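Local atomic coordinates of SmhB (Serratia marcescens, PDB entry 6ZZ5), a protein that probably serves as the B component of the tripartite alpha-pore forming toxin Smh, a subunit that also exists in soluble form. Residues N87-V92 / Q311-A316; D167-A172 / L237-K242; A61-K66 / G128-K133. All blocks are in the same frame, centred on the assembly; numbering follows the deposited sequence.

Contact 1: residues N87-V92 / Q311-A316; sequences NLISTV and QLFLTA
Ser90 and Phe313 bring their CA atoms to 5.0 Å where the two helix segments cross at -116°, with their axes 8.6 Å apart. The small side chain of Ser90 is consistent with this close approach. Its hydroxyl OG turns beside its own backbone N (chi1 -63°) and lies 2.8 Å from the carbonyl oxygen of Phe313. Gln86 O, one turn earlier, is also within reach of OG. The hydroxyl thus sits between carbonyls of two different helices, with one proton to share. OG also lies at the edge of the Phe313 ring, in its plane. Ile89 comes over a face of that ring. Its CG2 methyl stands 3.8 Å above the ring plane, offset toward the rim, and makes a CH-pi contact at 4.2 Å from the ring centroid. Isoleucine and phenylalanine run alongside each other in the same direction. On the more exposed side, Leu314 CD2 rests 3.8 Å from Ser90 O. The contact joins the end of long helix 44-92 to short helix 306-319. Helix 99-151 packs against both partners: Trp102, Ala105 and Val109 touch Ile89, and Leu106 touches Phe313.

Contact 2: residues D167-A172 / L237-K242; sequences DGINAA and LSAREK
Asn170 and Arg240 bring the two flat groups of this contact together, an amide and a guanidinium whose planes are 77° apart. Asn170 OD1 approaches the guanidinium obliquely and stays 3.7 Å from Arg240 NH1. A water closes this gap. It donates to Asn170 OD1 at a short 2.5 Å and accepts from Arg240 NH1 at 2.8 Å. NH1 also bonds to Gly214 O, so this nitrogen ties a loop carbonyl and the water bridge together. The arginine chain is extended at first and then bends at chi3, turning the guanidinium back along its own helix, with NH1 facing Asn170. Its aliphatic part packs on Ile169. Ile169 CG2 is 3.9 Å from Arg240 CB, and the isoleucine lies roughly perpendicular to the arginine chain.

Segments 167-172 and 237-242, on helices 156-184 and 230-245, run antiparallel at 169°, their axes 9.4 Å apart. Three strands, 191-196, 216-221 and 227-228, lie between the two helices in the chain. This helix-strands-helix layout is consistent with the head region and beta-tongue of ClyA-like pore-forming toxins.

Ile169 is the main apolar residue on its side. CG1 points opposite the backbone N (chi1 -158°), and this carries CD1 across to Ala239. The two methyls, Ile169 CD1 and Ala239 CB, meet at 3.6 Å. At the small Ala239 the isoleucine lies close to the other helix, with Ile169 CG1 3.9 Å from Arg240 N. Leu237 and Arg240 both touch Ile173, one turn further along helix 156-184. Helix 349-359 packs on Leu237, Arg240 and Glu241.

Contact 3: residues A61-K66 / G128-K133; sequences AEHYLK and GSLNDK
Leu130 sends its two methyls to two neighbouring residues of the other helix, His63 and Tyr64. CD1 comes to the edge of the His63 ring, near its plane, and lies 4.1 Å from CD2 of His63. The leucine and histidine side chains lie alongside each other, running opposite ways. CD2 of Leu130 lies 4.0 Å from Tyr64 CB, near the plane of the phenol ring and at its edge. The histidine and tyrosine both place CG opposite the backbone N (chi1 176° and 179°). Even so, the rings diverge, because successive residues leave the helix in different directions. The phenol leads off to helix 4-30, where it touches Ala19 and Ile22, and Tyr64 OH bonds to Gln69 OE1. The imidazole bonds through ND1 to Asp67 OD2. His60 and Ile68 of helix 44-92 also touch Leu130. The two segments run in opposite directions, and their nearest CA atoms, those of Tyr64 and Leu130, are 7.9 Å apart. No hydrogen bond runs between the two segments. The contact is methyl and ring-edge packing, so between these segments it rests on apolar burial and shape rather than directed bonds.

The segments come along the chain in the order 61-66, 87-92, 128-133, 167-172, 237-242 and 311-316. Contact 3 pairs helices 44-92 and 99-151 within the long bundle. Contact 1 uses the far end of the same helix 44-92, about 39 Å away between centres, and brings in the late helix 306-319. Contact 2 lies on the other side of the chain's centre from contact 1, with their centres about 50 Å apart, and 25 Å from contact 3. It joins the helices that flank the strands 191-196, 216-221 and 227-228. None of the three touches another. Contact 1 lies toward one end of the elongated toxin subunit, and contacts 2 and 3 lie nearer its centre.

Contact 1: residues N87-V92 / Q311-A316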
ATOM      1  N   ASN A  87      10.697  -0.913  27.107  1.00 16.32           N
ATOM      2  CA  ASN A  87      10.268  -0.089  28.276  1.00 18.39           C
ATOM      3  C   ASN A  87      10.297  -0.925  29.566  1.00 18.11           C
ATOM      4  O   ASN A  87      10.525  -0.355  30.667  1.00 19.59           O
ATOM      5  CB  ASN A  87       8.902   0.568  28.079  1.00 18.03           C
ATOM      6  CG  ASN A  87       8.985   1.916  27.390  1.00 18.45           C
ATOM      7  OD1 ASN A  87      10.092   2.424  27.099  1.00 19.64           O
ATOM      8  ND2 ASN A  87       7.801   2.472  27.097  1.00 13.85           N
ATOM      9  N   LEU A  88       9.941  -2.194  29.499  1.00 17.60           N
ATOM     10  CA  LEU A  88      10.025  -3.085  30.680  1.00 22.47           C
ATOM     11  C   LEU A  88      11.481  -3.108  31.193  1.00 21.50           C
ATOM     12  O   LEU A  88      11.687  -2.844  32.366  1.00 19.85           O
ATOM     13  CB  LEU A  88       9.540  -4.477  30.286  1.00 21.42           C
ATOM     14  CG  LEU A  88       9.651  -5.560  31.359  1.00 28.36           C
ATOM     15  CD1 LEU A  88       8.763  -5.239  32.538  1.00 30.04           C
ATOM     16  CD2 LEU A  88       9.244  -6.896  30.766  1.00 30.13           C
ATOM     17  N   ILE A  89      12.449  -3.339  30.315  1.00 19.33           N
ATOM     18  CA  ILE A  89      13.916  -3.285  30.646  1.00 22.01           C
ATOM     19  C   ILE A  89      14.235  -1.939  31.283  1.00 21.14           C
ATOM     20  O   ILE A  89      14.847  -1.915  32.372  1.00 18.48           O
ATOM     21  CB  ILE A  89      14.776  -3.507  29.380  1.00 26.23           C
ATOM     22  CG1 ILE A  89      14.623  -4.923  28.834  1.00 31.50           C
ATOM     23  CG2 ILE A  89      16.225  -3.152  29.567  1.00 24.19           C
ATOM     24  CD1 ILE A  89      14.672  -5.979  29.833  1.00 30.07           C
ATOM     25  N   SER A  90      13.750  -0.863  30.672  1.00 19.47           N
ATOM     26  CA  SER A  90      14.046   0.507  31.081  1.00 19.78           C
ATOM     27  C   SER A  90      13.469   0.813  32.450  1.00 20.29           C
ATOM     28  O   SER A  90      14.006   1.695  33.063  1.00 20.38           O
ATOM     29  CB  SER A  90      13.545   1.503  30.074  1.00 22.93           C
ATOM     30  OG  SER A  90      14.201   1.337  28.814  1.00 22.65           O
ATOM     31  N   THR A  91      12.356   0.201  32.867  1.00 19.80           N
ATOM     32  CA  THR A  91      11.653   0.544  34.116  1.00 20.28           C
ATOM     33  C   THR A  91      12.048  -0.457  35.207  1.00 20.45           C
ATOM     34  O   THR A  91      12.102  -0.034  36.374  1.00 24.60           O
ATOM     35  CB  THR A  91      10.122   0.647  33.913  1.00 20.93           C
ATOM     36  OG1 THR A  91       9.629  -0.571  33.331  1.00 20.58           O
ATOM     37  CG2 THR A  91       9.765   1.807  32.997  1.00 20.52           C
ATOM     38  N   VAL A  92      12.439  -1.678  34.879  1.00 22.05           N
ATOM     39  CA  VAL A  92      12.744  -2.654  35.960  1.00 21.10           C
ATOM     40  C   VAL A  92      14.238  -2.796  36.223  1.00 20.57           C
ATOM     41  O   VAL A  92      14.556  -3.175  37.373  1.00 20.37           O
ATOM     42  CB  VAL A  92      12.066  -4.024  35.802  1.00 27.84           C
ATOM     43  CG1 VAL A  92      10.598  -3.908  35.457  1.00 24.46           C
ATOM     44  CG2 VAL A  92      12.780  -4.923  34.854  1.00 34.64           C
ATOM     45  N   GLN A 311      21.975   4.635  31.573  1.00 25.13           N
ATOM     46  CA  GLN A 311      21.837   5.938  30.870  1.00 26.31           C
ATOM     47  C   GLN A 311      21.043   5.701  29.582  1.00 23.22           C
ATOM     48  O   GLN A 311      20.067   6.444  29.304  1.00 21.95           O
ATOM     49  CB  GLN A 311      23.204   6.581  30.566  1.00 27.33           C
ATOM     50  CG  GLN A 311      23.182   8.018  30.013  1.00 51.54           C
ATOM     51  CD  GLN A 311      22.726   8.246  28.572  1.00 83.38           C
ATOM     52  OE1 GLN A 311      22.985   7.428  27.662  1.00 48.54           O
ATOM     53  NE2 GLN A 311      22.014   9.363  28.341  1.00 47.24           N
ATOM     54  N   LEU A 312      21.444   4.704  28.791  1.00 22.73           N
ATOM     55  CA  LEU A 312      20.902   4.516  27.437  1.00 23.24           C
ATOM     56  C   LEU A 312      19.426   4.133  27.516  1.00 20.28           C
ATOM     57  O   LEU A 312      18.605   4.723  26.778  1.00 20.08           O
ATOM     58  CB  LEU A 312      21.707   3.436  26.740  1.00 22.63           C
ATOM     59  CG  LEU A 312      21.229   3.144  25.318  1.00 31.65           C
ATOM     60  CD1 LEU A 312      21.499   4.327  24.427  1.00 29.00           C
ATOM     61  CD2 LEU A 312      21.942   1.925  24.792  1.00 36.15           C
ATOM     62  N   PHE A 313      19.083   3.213  28.392  1.00 22.61           N
ATOM     63  CA  PHE A 313      17.702   2.685  28.499  1.00 20.59           C
ATOM     64  C   PHE A 313      16.807   3.672  29.257  1.00 20.77           C
ATOM     65  O   PHE A 313      15.634   3.763  28.887  1.00 22.74           O
ATOM     66  CB  PHE A 313      17.712   1.268  29.070  1.00 18.66           C
ATOM     67  CG  PHE A 313      18.042   0.254  28.009  1.00 21.84           C
ATOM     68  CD1 PHE A 313      17.062  -0.234  27.180  1.00 22.18           C
ATOM     69  CD2 PHE A 313      19.341  -0.174  27.790  1.00 19.29           C
ATOM     70  CE1 PHE A 313      17.366  -1.179  26.207  1.00 27.15           C
ATOM     71  CE2 PHE A 313      19.649  -1.076  26.791  1.00 22.78           C
ATOM     72  CZ  PHE A 313      18.664  -1.590  25.991  1.00 21.74           C
ATOM     73  N   LEU A 314      17.285   4.387  30.268  1.00 19.16           N
ATOM     74  CA  LEU A 314      16.419   5.433  30.872  1.00 20.41           C
ATOM     75  C   LEU A 314      16.129   6.491  29.815  1.00 18.97           C
ATOM     76  O   LEU A 314      14.979   6.750  29.610  1.00 17.98           O
ATOM     77  CB  LEU A 314      17.055   6.033  32.112  1.00 20.67           C
ATOM     78  CG  LEU A 314      17.161   5.118  33.337  1.00 24.25           C
ATOM     79  CD1 LEU A 314      18.105   5.688  34.378  1.00 26.80           C
ATOM     80  CD2 LEU A 314      15.801   4.895  33.969  1.00 23.82           C
ATOM     81  N   THR A 315      17.144   7.042  29.124  1.00 20.32           N
ATOM     82  CA  THR A 315      16.946   8.060  28.062  1.00 20.09           C
ATOM     83  C   THR A 315      16.017   7.526  26.957  1.00 19.03           C
ATOM     84  O   THR A 315      15.077   8.293  26.521  1.00 19.01           O
ATOM     85  CB  THR A 315      18.314   8.572  27.574  1.00 21.22           C
ATOM     86  OG1 THR A 315      18.922   9.045  28.783  1.00 22.17           O
ATOM     87  CG2 THR A 315      18.224   9.662  26.531  1.00 23.49           C
ATOM     88  N   ALA A 316      16.277   6.340  26.417  1.00 18.92           N
ATOM     89  CA  ALA A 316      15.410   5.768  25.378  1.00 22.24           C
ATOM     90  C   ALA A 316      13.933   5.847  25.820  1.00 22.36           C
ATOM     91  O   ALA A 316      13.090   6.389  25.059  1.00 21.11           O
ATOM     92  CB  ALA A 316      15.779   4.341  25.077  1.00 29.59           C
TER

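Contact 2: residues D167-A172 / L237-K242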
ATOM      1  N   ASP A 167      -0.481   6.518 -17.991  1.00 22.54           N
ATOM      2  CA  ASP A 167       0.699   6.231 -17.123  1.00 23.12           C
ATOM      3  C   ASP A 167       1.127   7.540 -16.426  1.00 21.94           C
ATOM      4  O   ASP A 167       1.446   7.518 -15.216  1.00 18.86           O
ATOM      5  CB  ASP A 167       1.893   5.661 -17.896  1.00 26.95           C
ATOM      6  CG  ASP A 167       1.759   4.198 -18.343  1.00 38.03           C
ATOM      7  OD1 ASP A 167       0.858   3.479 -17.848  1.00 28.85           O
ATOM      8  OD2 ASP A 167       2.592   3.785 -19.167  1.00 34.91           O
ATOM      9  N   GLY A 168       1.134   8.646 -17.167  1.00 21.34           N
ATOM     10  CA  GLY A 168       1.556   9.958 -16.652  1.00 21.67           C
ATOM     11  C   GLY A 168       0.601  10.396 -15.557  1.00 19.11           C
ATOM     12  O   GLY A 168       1.068  10.832 -14.478  1.00 21.25           O
ATOM     13  N   ILE A 169      -0.712  10.333 -15.846  1.00 19.08           N
ATOM     14  CA  ILE A 169      -1.722  10.842 -14.881  1.00 19.17           C
ATOM     15  C   ILE A 169      -1.785   9.890 -13.683  1.00 20.77           C
ATOM     16  O   ILE A 169      -2.025  10.406 -12.586  1.00 17.56           O
ATOM     17  CB  ILE A 169      -3.100  11.119 -15.478  1.00 18.36           C
ATOM     18  CG1 ILE A 169      -3.850  12.103 -14.591  1.00 18.41           C
ATOM     19  CG2 ILE A 169      -3.848   9.814 -15.697  1.00 17.48           C
ATOM     20  CD1 ILE A 169      -3.178  13.474 -14.419  1.00 19.90           C
ATOM     21  N   ASN A 170      -1.564   8.579 -13.877  1.00 23.91           N
ATOM     22  CA  ASN A 170      -1.570   7.584 -12.771  1.00 23.22           C
ATOM     23  C   ASN A 170      -0.496   7.956 -11.760  1.00 23.90           C
ATOM     24  O   ASN A 170      -0.739   7.770 -10.565  1.00 23.00           O
ATOM     25  CB  ASN A 170      -1.439   6.137 -13.252  1.00 28.33           C
ATOM     26  CG  ASN A 170      -2.738   5.567 -13.741  1.00 24.54           C
ATOM     27  OD1 ASN A 170      -3.800   6.066 -13.387  1.00 29.98           O
ATOM     28  ND2 ASN A 170      -2.674   4.551 -14.596  1.00 37.99           N
ATOM     29  N   ALA A 171       0.658   8.482 -12.188  1.00 24.93           N
ATOM     30  CA  ALA A 171       1.695   8.958 -11.264  1.00 24.29           C
ATOM     31  C   ALA A 171       1.135  10.043 -10.331  1.00 20.54           C
ATOM     32  O   ALA A 171       1.428  10.046  -9.149  1.00 21.00           O
ATOM     33  CB  ALA A 171       2.898   9.454 -12.049  1.00 29.69           C
ATOM     34  N   ALA A 172       0.389  10.997 -10.862  1.00 19.48           N
ATOM     35  CA  ALA A 172      -0.211  12.098 -10.095  1.00 19.56           C
ATOM     36  C   ALA A 172      -1.260  11.516  -9.130  1.00 17.99           C
ATOM     37  O   ALA A 172      -1.356  11.915  -7.988  1.00 18.27           O
ATOM     38  CB  ALA A 172      -0.786  13.101 -11.064  1.00 24.48           C
ATOM     39  N   LEU A 237      -8.170  12.773 -10.469  1.00 19.78           N
ATOM     40  CA  LEU A 237      -9.221  11.808 -10.949  1.00 19.27           C
ATOM     41  C   LEU A 237      -9.959  12.405 -12.153  1.00 16.90           C
ATOM     42  O   LEU A 237     -10.217  11.694 -13.100  1.00 20.53           O
ATOM     43  CB  LEU A 237     -10.216  11.517  -9.825  1.00 19.04           C
ATOM     44  CG  LEU A 237      -9.681  10.892  -8.565  1.00 18.57           C
ATOM     45  CD1 LEU A 237     -10.841  10.602  -7.612  1.00 23.84           C
ATOM     46  CD2 LEU A 237      -8.889   9.623  -8.848  1.00 17.85           C
ATOM     47  N   SER A 238     -10.336  13.667 -12.120  1.00 19.11           N
ATOM     48  CA  SER A 238     -10.998  14.349 -13.264  1.00 20.47           C
ATOM     49  C   SER A 238     -10.030  14.405 -14.460  1.00 21.96           C
ATOM     50  O   SER A 238     -10.479  14.276 -15.601  1.00 21.77           O
ATOM     51  CB  SER A 238     -11.463  15.715 -12.908  1.00 24.65           C
ATOM     52  OG  SER A 238     -12.551  15.602 -12.021  1.00 34.00           O
ATOM     53  N   ALA A 239      -8.735  14.644 -14.196  1.00 21.40           N
ATOM     54  CA  ALA A 239      -7.711  14.682 -15.267  1.00 21.95           C
ATOM     55  C   ALA A 239      -7.739  13.330 -15.997  1.00 19.16           C
ATOM     56  O   ALA A 239      -7.739  13.321 -17.247  1.00 19.80           O
ATOM     57  CB  ALA A 239      -6.358  15.045 -14.684  1.00 21.93           C
ATOM     58  N   ARG A 240      -7.730  12.210 -15.267  1.00 21.27           N
ATOM     59  CA  ARG A 240      -7.722  10.876 -15.925  1.00 22.47           C
ATOM     60  C   ARG A 240      -8.979  10.737 -16.798  1.00 23.69           C
ATOM     61  O   ARG A 240      -8.909  10.254 -17.956  1.00 18.36           O
ATOM     62  CB  ARG A 240      -7.648   9.749 -14.885  1.00 21.88           C
ATOM     63  CG  ARG A 240      -7.758   8.366 -15.522  1.00 19.32           C
ATOM     64  CD  ARG A 240      -7.446   7.208 -14.573  1.00 17.03           C
ATOM     65  NE  ARG A 240      -8.387   7.260 -13.454  1.00 16.95           N
ATOM     66  CZ  ARG A 240      -8.277   6.633 -12.301  1.00 16.54           C
ATOM     67  NH1 ARG A 240      -7.258   5.850 -12.074  1.00 19.22           N
ATOM     68  NH2 ARG A 240      -9.182   6.801 -11.364  1.00 16.84           N
ATOM     69  N   GLU A 241     -10.113  11.070 -16.230  1.00 22.41           N
ATOM     70  CA  GLU A 241     -11.396  10.980 -16.955  1.00 26.24           C
ATOM     71  C   GLU A 241     -11.346  11.846 -18.221  1.00 24.32           C
ATOM     72  O   GLU A 241     -11.759  11.347 -19.322  1.00 23.04           O
ATOM     73  CB  GLU A 241     -12.516  11.310 -15.981  1.00 29.66           C
ATOM     74  CG  GLU A 241     -13.853  11.312 -16.628  1.00 32.50           C
ATOM     75  CD  GLU A 241     -15.010  10.985 -15.692  1.00 32.05           C
ATOM     76  OE1 GLU A 241     -14.875  10.116 -14.785  1.00 24.68           O
ATOM     77  OE2 GLU A 241     -16.027  11.581 -15.897  1.00 35.65           O
ATOM     78  N   LYS A 242     -10.720  13.011 -18.134  1.00 23.33           N
ATOM     79  CA  LYS A 242     -10.599  13.940 -19.300  1.00 24.91           C
ATOM     80  C   LYS A 242      -9.648  13.357 -20.364  1.00 21.78           C
ATOM     81  O   LYS A 242      -9.925  13.493 -21.565  1.00 22.66           O
ATOM     82  CB  LYS A 242     -10.210  15.351 -18.832  1.00 30.47           C
ATOM     83  CG  LYS A 242     -10.235  16.427 -19.912  1.00 47.26           C
ATOM     84  CD  LYS A 242     -11.608  16.592 -20.612  1.00 51.52           C
ATOM     85  CE  LYS A 242     -11.716  17.809 -21.515  1.00 59.00           C
ATOM     86  NZ  LYS A 242     -10.577  17.859 -22.470  1.00 56.76           N
TER
HETATM   87  O   HOH W   1      -5.663   4.494 -13.960  1.00 36.84           O

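Contact 3: residues A61-K66 / G128-K133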
ATOM      1  N   ALA A  61      -4.295  -9.945  -6.331  1.00 15.88           N
ATOM      2  CA  ALA A  61      -4.968  -9.017  -5.402  1.00 17.28           C
ATOM      3  C   ALA A  61      -5.394  -9.788  -4.145  1.00 16.92           C
ATOM      4  O   ALA A  61      -5.147  -9.261  -3.028  1.00 16.51           O
ATOM      5  CB  ALA A  61      -6.173  -8.400  -6.061  1.00 16.01           C
ATOM      6  N   GLU A  62      -6.022 -10.955  -4.325  1.00 17.72           N
ATOM      7  CA  GLU A  62      -6.472 -11.821  -3.196  1.00 19.15           C
ATOM      8  C   GLU A  62      -5.240 -12.261  -2.398  1.00 20.03           C
ATOM      9  O   GLU A  62      -5.293 -12.316  -1.146  1.00 20.26           O
ATOM     10  CB  GLU A  62      -7.228 -13.042  -3.721  1.00 23.34           C
ATOM     11  CG  GLU A  62      -7.717 -13.987  -2.639  1.00 37.08           C
ATOM     12  CD  GLU A  62      -8.932 -13.476  -1.889  1.00 54.14           C
ATOM     13  OE1 GLU A  62      -9.248 -12.256  -2.028  1.00 56.18           O
ATOM     14  OE2 GLU A  62      -9.559 -14.291  -1.132  1.00 57.84           O
ATOM     15  N   HIS A  63      -4.161 -12.613  -3.075  1.00 18.63           N
ATOM     16  CA  HIS A  63      -2.923 -13.059  -2.375  1.00 17.93           C
ATOM     17  C   HIS A  63      -2.406 -11.901  -1.489  1.00 20.21           C
ATOM     18  O   HIS A  63      -2.081 -12.106  -0.309  1.00 16.89           O
ATOM     19  CB  HIS A  63      -1.917 -13.561  -3.388  1.00 18.85           C
ATOM     20  CG  HIS A  63      -0.615 -13.936  -2.769  1.00 22.87           C
ATOM     21  ND1 HIS A  63      -0.538 -14.817  -1.669  1.00 23.46           N
ATOM     22  CD2 HIS A  63       0.643 -13.553  -3.069  1.00 24.50           C
ATOM     23  CE1 HIS A  63       0.733 -14.970  -1.352  1.00 26.83           C
ATOM     24  NE2 HIS A  63       1.467 -14.189  -2.198  1.00 22.64           N
ATOM     25  N   TYR A  64      -2.362 -10.690  -2.027  1.00 17.75           N
ATOM     26  CA  TYR A  64      -1.980  -9.513  -1.222  1.00 17.60           C
ATOM     27  C   TYR A  64      -2.906  -9.429  -0.005  1.00 19.55           C
ATOM     28  O   TYR A  64      -2.428  -9.350   1.169  1.00 16.48           O
ATOM     29  CB  TYR A  64      -1.988  -8.193  -2.006  1.00 16.19           C
ATOM     30  CG  TYR A  64      -1.596  -7.123  -1.034  1.00 16.59           C
ATOM     31  CD1 TYR A  64      -0.263  -6.907  -0.721  1.00 19.16           C
ATOM     32  CD2 TYR A  64      -2.552  -6.396  -0.362  1.00 14.85           C
ATOM     33  CE1 TYR A  64       0.087  -6.005   0.271  1.00 17.93           C
ATOM     34  CE2 TYR A  64      -2.212  -5.449   0.577  1.00 14.61           C
ATOM     35  CZ  TYR A  64      -0.885  -5.298   0.931  1.00 18.32           C
ATOM     36  OH  TYR A  64      -0.509  -4.416   1.915  1.00 21.74           O
ATOM     37  N   LEU A  65      -4.220  -9.414  -0.260  1.00 17.14           N
ATOM     38  CA  LEU A  65      -5.218  -9.069   0.781  1.00 16.12           C
ATOM     39  C   LEU A  65      -5.171 -10.139   1.877  1.00 19.48           C
ATOM     40  O   LEU A  65      -5.244  -9.763   3.053  1.00 16.26           O
ATOM     41  CB  LEU A  65      -6.618  -8.970   0.183  1.00 18.12           C
ATOM     42  CG  LEU A  65      -6.872  -7.744  -0.707  1.00 21.67           C
ATOM     43  CD1 LEU A  65      -8.244  -7.841  -1.397  1.00 20.51           C
ATOM     44  CD2 LEU A  65      -6.848  -6.463   0.122  1.00 19.94           C
ATOM     45  N   LYS A  66      -5.108 -11.412   1.503  1.00 17.39           N
ATOM     46  CA  LYS A  66      -5.340 -12.536   2.423  1.00 20.34           C
ATOM     47  C   LYS A  66      -4.014 -12.899   3.078  1.00 20.93           C
ATOM     48  O   LYS A  66      -3.994 -13.325   4.255  1.00 19.04           O
ATOM     49  CB  LYS A  66      -6.014 -13.730   1.720  1.00 22.48           C
ATOM     50  CG  LYS A  66      -7.483 -13.543   1.342  1.00 41.26           C
ATOM     51  CD  LYS A  66      -8.434 -13.077   2.483  1.00 71.12           C
ATOM     52  CE  LYS A  66      -9.826 -12.614   2.057  1.00 61.71           C
ATOM     53  NZ  LYS A  66      -9.996 -11.133   2.121  1.00 59.51           N
ATOM     54  N   GLY A 128       8.033  -9.192  -2.665  1.00 14.76           N
ATOM     55  CA  GLY A 128       9.002  -9.273  -3.769  1.00 17.32           C
ATOM     56  C   GLY A 128       8.580 -10.304  -4.809  1.00 19.08           C
ATOM     57  O   GLY A 128       8.603 -10.001  -6.025  1.00 18.49           O
ATOM     58  N   SER A 129       8.133 -11.473  -4.378  1.00 17.22           N
ATOM     59  CA  SER A 129       7.707 -12.570  -5.299  0.50 17.29           C
ATOM     60  C   SER A 129       6.429 -12.129  -6.020  1.00 17.75           C
ATOM     61  O   SER A 129       6.299 -12.364  -7.224  1.00 20.25           O
ATOM     62  CB  SER A 129       7.460 -13.861  -4.570  0.50 17.41           C
ATOM     63  OG  SER A 129       8.674 -14.382  -4.109  0.50 17.18           O
ATOM     64  N   LEU A 130       5.538 -11.465  -5.303  1.00 17.02           N
ATOM     65  CA  LEU A 130       4.246 -11.019  -5.868  1.00 19.53           C
ATOM     66  C   LEU A 130       4.526  -9.921  -6.903  1.00 20.25           C
ATOM     67  O   LEU A 130       3.960  -9.985  -7.992  1.00 19.15           O
ATOM     68  CB  LEU A 130       3.313 -10.530  -4.768  1.00 20.66           C
ATOM     69  CG  LEU A 130       2.032  -9.871  -5.298  1.00 19.14           C
ATOM     70  CD1 LEU A 130       1.211 -10.866  -6.139  1.00 24.29           C
ATOM     71  CD2 LEU A 130       1.227  -9.251  -4.178  1.00 27.98           C
ATOM     72  N   ASN A 131       5.410  -8.976  -6.580  1.00 17.07           N
ATOM     73  CA  ASN A 131       5.864  -7.914  -7.512  1.00 18.00           C
ATOM     74  C   ASN A 131       6.403  -8.572  -8.768  1.00 17.91           C
ATOM     75  O   ASN A 131       6.060  -8.121  -9.868  1.00 19.92           O
ATOM     76  CB  ASN A 131       6.853  -6.970  -6.841  1.00 20.70           C
ATOM     77  CG  ASN A 131       7.192  -5.780  -7.689  1.00 26.97           C
ATOM     78  OD1 ASN A 131       6.307  -5.170  -8.292  1.00 19.73           O
ATOM     79  ND2 ASN A 131       8.462  -5.414  -7.660  1.00 20.23           N
ATOM     80  N   ASP A 132       7.257  -9.578  -8.626  1.00 19.54           N
ATOM     81  CA  ASP A 132       7.896 -10.247  -9.793  1.00 21.73           C
ATOM     82  C   ASP A 132       6.809 -10.864 -10.675  1.00 20.65           C
ATOM     83  O   ASP A 132       6.831 -10.637 -11.912  1.00 17.91           O
ATOM     84  CB  ASP A 132       8.942 -11.286  -9.364  1.00 20.69           C
ATOM     85  CG  ASP A 132      10.146 -10.633  -8.700  1.00 26.95           C
ATOM     86  OD1 ASP A 132      10.306  -9.426  -8.890  1.00 26.54           O
ATOM     87  OD2 ASP A 132      10.900 -11.352  -7.971  1.00 32.97           O
ATOM     88  N   LYS A 133       5.855 -11.590 -10.098  1.00 17.46           N
ATOM     89  CA  LYS A 133       4.789 -12.238 -10.896  1.00 19.12           C
ATOM     90  C   LYS A 133       3.947 -11.146 -11.597  1.00 19.11           C
ATOM     91  O   LYS A 133       3.579 -11.349 -12.754  1.00 18.96           O
ATOM     92  CB  LYS A 133       3.880 -13.074 -10.012  1.00 26.50           C
ATOM     93  CG  LYS A 133       4.567 -14.269  -9.397  1.00 41.84           C
ATOM     94  CD  LYS A 133       3.627 -15.045  -8.487  1.00 60.41           C
ATOM     95  CE  LYS A 133       4.372 -15.998  -7.578  1.00 61.96           C
ATOM     96  NZ  LYS A 133       3.620 -17.262  -7.442  1.00 61.61           N
TER